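Local coordinates for Thg1-like uncharacterized protein (Bacillus thuringiensis, PDB 4KGM), which probably adds nucleotides to the 5' end of tRNA, as a Thg1-like guanylyltransferase built on a polymerase palm-like catalytic domain that binds ATP and magnesium, at residues V70-S74 against D75-I79. Numbering follows the deposited sequence.
With MG (magnesium ion), chain G; MG (magnesium ion), chain H; ATP (adenosine-5'-triphosphate), chain E.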
loop_
_atom_site.group_PDB
_atom_site.type_symbol
_atom_site.label_atom_id
_atom_site.label_comp_id
_atom_site.label_asym_id
_atom_site.label_seq_id
_atom_site.Cartn_x
_atom_site.Cartn_y
_atom_site.Cartn_z
ATOM N N VAL A 70 -13.516 -19.448 12.666
ATOM C CA VAL A 70 -12.841 -20.000 11.501
ATOM C C VAL A 70 -13.851 -20.759 10.649
ATOM O O VAL A 70 -14.706 -21.463 11.178
ATOM C CB VAL A 70 -11.709 -20.956 11.906
ATOM C CG1 VAL A 70 -10.935 -21.407 10.679
ATOM C CG2 VAL A 70 -10.780 -20.286 12.911
ATOM N N TYR A 71 -13.758 -20.607 9.333
ATOM C CA TYR A 71 -14.648 -21.318 8.424
ATOM C C TYR A 71 -13.868 -22.142 7.405
ATOM O O TYR A 71 -13.011 -21.615 6.695
ATOM C CB TYR A 71 -15.575 -20.338 7.702
ATOM C CG TYR A 71 -16.403 -20.981 6.613
ATOM C CD1 TYR A 71 -17.531 -21.731 6.923
ATOM C CD2 TYR A 71 -16.058 -20.839 5.275
ATOM C CE1 TYR A 71 -18.291 -22.322 5.931
ATOM C CE2 TYR A 71 -16.811 -21.426 4.278
ATOM C CZ TYR A 71 -17.927 -22.166 4.611
ATOM O OH TYR A 71 -18.681 -22.752 3.619
ATOM N N HIS A 72 -14.170 -23.435 7.334
ATOM C CA HIS A 72 -13.515 -24.305 6.362
ATOM C C HIS A 72 -14.437 -24.748 5.233
ATOM O O HIS A 72 -15.625 -25.000 5.437
ATOM C CB HIS A 72 -12.910 -25.540 7.028
ATOM C CG HIS A 72 -12.408 -26.555 6.047
ATOM N ND1 HIS A 72 -13.088 -27.720 5.764
ATOM C CD2 HIS A 72 -11.309 -26.561 5.255
ATOM C CE1 HIS A 72 -12.421 -28.408 4.856
ATOM N NE2 HIS A 72 -11.338 -27.726 4.529
ATOM N N GLN A 73 -13.860 -24.842 4.041
ATOM C CA GLN A 73 -14.534 -25.381 2.870
ATOM C C GLN A 73 -13.476 -25.720 1.826
ATOM O O GLN A 73 -12.587 -24.912 1.561
ATOM C CB GLN A 73 -15.539 -24.375 2.312
ATOM C CG GLN A 73 -15.810 -24.535 0.829
ATOM C CD GLN A 73 -15.093 -23.498 -0.007
ATOM O OE1 GLN A 73 -14.267 -23.830 -0.856
ATOM N NE2 GLN A 73 -15.412 -22.229 0.225
ATOM N N SER A 74 -13.570 -26.918 1.252
ATOM C CA SER A 74 -12.584 -27.398 0.285
ATOM C C SER A 74 -11.161 -27.294 0.831
ATOM O O SER A 74 -10.835 -27.888 1.858
ATOM C CB SER A 74 -12.698 -26.632 -1.038
ATOM O OG SER A 74 -14.026 -26.645 -1.527
ATOM N N ASP A 75 -10.324 -26.523 0.146
ATOM C CA ASP A 75 -8.934 -26.354 0.555
ATOM C C ASP A 75 -8.660 -24.942 1.068
ATOM O O ASP A 75 -7.512 -24.499 1.100
ATOM C CB ASP A 75 -7.993 -26.670 -0.607
ATOM C CG ASP A 75 -8.104 -25.665 -1.736
ATOM O OD1 ASP A 75 -9.203 -25.100 -1.923
ATOM O OD2 ASP A 75 -7.092 -25.438 -2.433
ATOM N N GLU A 76 -9.712 -24.236 1.466
ATOM C CA GLU A 76 -9.556 -22.868 1.941
ATOM C C GLU A 76 -9.962 -22.713 3.403
ATOM O O GLU A 76 -10.822 -23.440 3.903
ATOM C CB GLU A 76 -10.339 -21.887 1.066
ATOM C CG GLU A 76 -11.816 -21.805 1.398
ATOM C CD GLU A 76 -12.513 -20.684 0.662
ATOM O OE1 GLU A 76 -12.071 -20.337 -0.454
ATOM O OE2 GLU A 76 -13.498 -20.143 1.205
ATOM N N ILE A 77 -9.325 -21.763 4.082
ATOM C CA ILE A 77 -9.608 -21.489 5.485
ATOM C C ILE A 77 -9.733 -19.985 5.724
ATOM O O ILE A 77 -8.760 -19.245 5.578
ATOM C CB ILE A 77 -8.502 -22.044 6.403
ATOM C CG1 ILE A 77 -8.437 -23.570 6.311
ATOM C CG2 ILE A 77 -8.734 -21.617 7.839
ATOM C CD1 ILE A 77 -7.401 -24.187 7.222
ATOM N N SER A 78 -10.932 -19.539 6.082
ATOM C CA SER A 78 -11.162 -18.135 6.399
ATOM C C SER A 78 -11.202 -17.930 7.907
ATOM O O SER A 78 -11.840 -18.695 8.628
ATOM C CB SER A 78 -12.460 -17.633 5.766
ATOM O OG SER A 78 -12.342 -17.536 4.358
ATOM N N ILE A 79 -10.516 -16.893 8.378
ATOM C CA ILE A 79 -10.453 -16.603 9.806
ATOM C C ILE A 79 -10.908 -15.178 10.104
ATOM O O ILE A 79 -10.394 -14.219 9.522
ATOM C CB ILE A 79 -9.027 -16.795 10.348
ATOM C CG1 ILE A 79 -8.491 -18.174 9.953
ATOM C CG2 ILE A 79 -8.999 -16.603 11.859
ATOM C CD1 ILE A 79 -7.003 -18.336 10.160
HETATM MG MG MG G . -6.150 -24.062 -3.758
HETATM MG MG MG H . -9.283 -23.233 -3.344
HETATM P PG ATP E . -4.410 -23.128 -6.725
HETATM O O1G ATP E . -5.315 -22.314 -7.620
HETATM O O2G ATP E . -2.933 -22.928 -6.973
HETATM O O3G ATP E . -4.796 -23.082 -5.267
HETATM P PB ATP E . -5.896 -25.531 -6.616
HETATM O O1B ATP E . -5.793 -25.595 -5.110
HETATM O O2B ATP E . -5.938 -26.821 -7.400
HETATM O O3B ATP E . -4.679 -24.649 -7.197
HETATM P PA ATP E . -8.551 -24.831 -6.176
HETATM O O1A ATP E . -9.695 -24.236 -6.960
HETATM O O2A ATP E . -8.267 -24.367 -4.768
HETATM O O3A ATP E . -7.198 -24.681 -7.032
HETATM O "O5'" ATP E . -8.705 -26.434 -6.151
HETATM C "C5'" ATP E . -9.133 -27.113 -4.973
HETATM C "C4'" ATP E . -9.028 -28.617 -5.202
HETATM O "O4'" ATP E . -8.989 -29.323 -3.960
HETATM C "C3'" ATP E . -10.216 -29.151 -5.986
HETATM O "O3'" ATP E . -9.795 -29.557 -7.291
HETATM C "C2'" ATP E . -10.717 -30.352 -5.206
HETATM O "O2'" ATP E . -10.765 -31.507 -6.049
HETATM C "C1'" ATP E . -9.708 -30.552 -4.085
HETATM N N9 ATP E . -10.389 -30.901 -2.811
HETATM C C8 ATP E . -10.892 -30.031 -1.915
HETATM N N7 ATP E . -11.446 -30.681 -0.859
HETATM C C5 ATP E . -11.297 -32.000 -1.073
HETATM C C6 ATP E . -11.653 -33.247 -0.355
HETATM N N6 ATP E . -12.297 -33.210 0.838
HETATM N N1 ATP E . -11.313 -34.421 -0.929
HETATM C C2 ATP E . -10.673 -34.472 -2.112
HETATM N N3 ATP E . -10.321 -33.383 -2.818
HETATM C C4 ATP E . -10.600 -32.140 -2.360
HETATM O O HOH W 1 -13.191 -20.067 3.780
HETATM O O HOH W 2 -10.012 -21.533 -4.014
#
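A β-hairpin with a two-residue loop in the palm-like sheet closes through a type II' turn, in which Gln73 and Glu76 pair on either side of Ser74 and Asp75. Glu76 N donates to Gln73 O at 3.0 Å, whereas the return bond from Gln73 N to Glu76 O is weak. Two pairs further on, past the non-hydrogen-bonded pair His72 and Ile77, Tyr71 and Ser78 exchange two nearly straight bonds, Tyr71 N reaching Ser78 O at 2.8 Å. The turn supplies one carboxylate to a two-metal site of the kind polymerase palms carry. Asp75 splits its carboxylate between the magnesium ions: OD2 binds one at 2.1 Å, OD1 the other, and ATP O2A bridges both metals. Asp30 lies on the neighbouring strand 25-31, and its carboxylate shares the metals with that of Asp75; Gly31 O adds a backbone ligand.

Below the turn the two faces of the hairpin differ. On the face of Gln73 and Glu76 the Gln73 chain bends at chi2 (-103°), its amide crossing the Glu76 carboxylate with the planes 39° apart and NE2 3.0 Å from OE2. Gln73 OE1 accepts the Ser74 hydroxyl on a lone pair, which helps fix the amide's rotation. A water donates to Glu76 OE2 at 2.6 Å and also meets Ser78 OG, which is also hydrogen-bonded to the Tyr143 hydroxyl, while Glu76 OE1 forms a salt bridge with Arg147 of helix 140-160. The other face is mainly apolar: Val70 CG1, anti to the backbone N (chi1 -174°), lies across Ile77 CG2 at 3.6 Å, under helix 47-63, whose Phe53 stacks on the His72 ring.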